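Side-chain contact in transcriptional repressor, TetR family (Thermus thermophilus, PDB 3ANP), which represses transcription of fatty acid degradation genes, probably by binding their regulatory DNA, and itself binds lauroyl-CoA: residues R43-F46 against F47-P51. Numbering follows the deposited sequence.
Sequences RGTF and FNYYP
Phe46 and Phe47 meet in a T-shaped stack on helix 43-49, the short second helix of the predicted helix-turn-helix motif and, as in other TetR-family repressors, probably the one that reads DNA. Phe46 sends its edge, through CD2 and CE2, onto one face of the Phe47 ring; the centroids lie 5.2 Å apart and the planes stand at 71°. The Phe46 chi1 of 164° turns the ring away from its own backbone N and along the helix, and past the helix end its CZ thereby touches Tyr50 CB at 3.8 Å. The buried Phe46 packs outward too, against Ile14 of helix 3-25 and Ile35 of helix 32-39.

On the more exposed flank, Arg43 lies along the edge of the Phe47 ring, its extended chain pointing the same way. Phe47 CE2 sits over one guanidinium face, offset from its centre and 3.6 Å from Arg43 NE, with the two planes 65° apart; Arg43 NH1 is hydrogen-bonded to Thr33. Replacing Phe47 with an alanine would probably leave the Phe46 edge without its aromatic face and Arg43 without the ring beside its guanidinium, held there chiefly by the bond to Thr33.

Thr45 and Tyr49 also lie side by side, Thr45 CG2 packing 3.9 Å from Tyr49 CE2 where helix 3-25 comes close through Arg10.

Backbone bonds of the i to i+4 kind hold this framework, among them Phe47 N to Arg43 O at 3.2 Å. Asn48 N reaches Gly44 O, and Tyr49 N reaches Thr45 O. The Tyr50 hydroxyl is hydrogen-bonded to Asp59 of helix 54-77. The final backbone bond closes the helix just as Tyr50 leaves helical geometry: Tyr50 N donates to Phe46 O over 2.9 Å.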
loop_
_atom_site.group_PDB
_atom_site.type_symbol
_atom_site.label_atom_id
_atom_site.label_comp_id
_atom_site.label_asym_id
_atom_site.label_seq_id
_atom_site.Cartn_x
_atom_site.Cartn_y
_atom_site.Cartn_z
ATOM N N ARG A 43 -33.462 -9.727 -7.170
ATOM C CA ARG A 43 -32.267 -9.635 -6.347
ATOM C C ARG A 43 -31.328 -10.760 -6.778
ATOM O O ARG A 43 -30.106 -10.584 -6.853
ATOM C CB ARG A 43 -32.640 -9.782 -4.866
ATOM C CG ARG A 43 -31.444 -9.779 -3.909
ATOM C CD ARG A 43 -31.865 -10.123 -2.491
ATOM N NE ARG A 43 -30.703 -10.317 -1.618
ATOM C CZ ARG A 43 -30.131 -9.349 -0.903
ATOM N NH1 ARG A 43 -30.613 -8.117 -0.948
ATOM N NH2 ARG A 43 -29.072 -9.613 -0.141
ATOM N N GLY A 44 -31.909 -11.919 -7.081
ATOM C CA GLY A 44 -31.112 -13.049 -7.522
ATOM C C GLY A 44 -30.379 -12.773 -8.828
ATOM O O GLY A 44 -29.242 -13.201 -9.018
ATOM N N THR A 45 -31.028 -12.058 -9.739
ATOM C CA THR A 45 -30.416 -11.731 -11.029
ATOM C C THR A 45 -29.270 -10.724 -10.846
ATOM O O THR A 45 -28.243 -10.804 -11.519
ATOM C CB THR A 45 -31.476 -11.163 -12.001
ATOM O OG1 THR A 45 -32.382 -12.208 -12.348
ATOM C CG2 THR A 45 -30.832 -10.609 -13.275
ATOM N N PHE A 46 -29.444 -9.782 -9.933
ATOM C CA PHE A 46 -28.386 -8.819 -9.674
ATOM C C PHE A 46 -27.118 -9.577 -9.270
ATOM O O PHE A 46 -26.036 -9.281 -9.765
ATOM C CB PHE A 46 -28.750 -7.874 -8.534
ATOM C CG PHE A 46 -27.561 -7.131 -7.991
ATOM C CD1 PHE A 46 -27.028 -6.045 -8.690
ATOM C CD2 PHE A 46 -26.903 -7.583 -6.847
ATOM C CE1 PHE A 46 -25.850 -5.426 -8.261
ATOM C CE2 PHE A 46 -25.726 -6.977 -6.411
ATOM C CZ PHE A 46 -25.197 -5.899 -7.119
ATOM N N PHE A 47 -27.246 -10.547 -8.366
ATOM C CA PHE A 47 -26.072 -11.303 -7.931
ATOM C C PHE A 47 -25.469 -12.185 -9.008
ATOM O O PHE A 47 -24.272 -12.500 -8.964
ATOM C CB PHE A 47 -26.386 -12.127 -6.671
ATOM C CG PHE A 47 -26.447 -11.294 -5.422
ATOM C CD1 PHE A 47 -25.324 -10.567 -5.004
ATOM C CD2 PHE A 47 -27.627 -11.197 -4.684
ATOM C CE1 PHE A 47 -25.377 -9.752 -3.867
ATOM C CE2 PHE A 47 -27.693 -10.384 -3.544
ATOM C CZ PHE A 47 -26.566 -9.662 -3.137
ATOM N N ASN A 48 -26.281 -12.581 -9.984
ATOM C CA ASN A 48 -25.762 -13.395 -11.072
ATOM C C ASN A 48 -24.802 -12.559 -11.899
ATOM O O ASN A 48 -23.811 -13.069 -12.414
ATOM C CB ASN A 48 -26.893 -13.921 -11.973
ATOM C CG ASN A 48 -27.699 -15.013 -11.306
ATOM O OD1 ASN A 48 -27.158 -15.800 -10.533
ATOM N ND2 ASN A 48 -28.987 -15.080 -11.612
ATOM N N TYR A 49 -25.087 -11.266 -12.008
ATOM C CA TYR A 49 -24.230 -10.371 -12.788
ATOM C C TYR A 49 -23.070 -9.786 -11.979
ATOM O O TYR A 49 -21.962 -9.636 -12.502
ATOM C CB TYR A 49 -25.077 -9.243 -13.387
ATOM C CG TYR A 49 -25.855 -9.704 -14.609
ATOM C CD1 TYR A 49 -25.332 -9.537 -15.893
ATOM C CD2 TYR A 49 -27.077 -10.368 -14.472
ATOM C CE1 TYR A 49 -26.001 -10.022 -17.021
ATOM C CE2 TYR A 49 -27.761 -10.853 -15.588
ATOM C CZ TYR A 49 -27.213 -10.675 -16.858
ATOM O OH TYR A 49 -27.869 -11.144 -17.964
ATOM N N TYR A 50 -23.343 -9.469 -10.713
ATOM C CA TYR A 50 -22.372 -8.898 -9.772
ATOM C C TYR A 50 -22.530 -9.646 -8.440
ATOM O O TYR A 50 -23.402 -9.325 -7.640
ATOM C CB TYR A 50 -22.660 -7.396 -9.583
ATOM C CG TYR A 50 -22.360 -6.576 -10.829
ATOM C CD1 TYR A 50 -21.036 -6.278 -11.187
ATOM C CD2 TYR A 50 -23.389 -6.134 -11.669
ATOM C CE1 TYR A 50 -20.740 -5.574 -12.344
ATOM C CE2 TYR A 50 -23.099 -5.416 -12.837
ATOM C CZ TYR A 50 -21.774 -5.145 -13.168
ATOM O OH TYR A 50 -21.462 -4.476 -14.332
ATOM N N PRO A 51 -21.689 -10.663 -8.200
ATOM C CA PRO A 51 -21.699 -11.498 -6.992
ATOM C C PRO A 51 -21.588 -10.743 -5.679
ATOM O O PRO A 51 -22.004 -11.241 -4.635
ATOM C CB PRO A 51 -20.519 -12.447 -7.214
ATOM C CG PRO A 51 -20.402 -12.514 -8.693
ATOM C CD PRO A 51 -20.612 -11.085 -9.108
#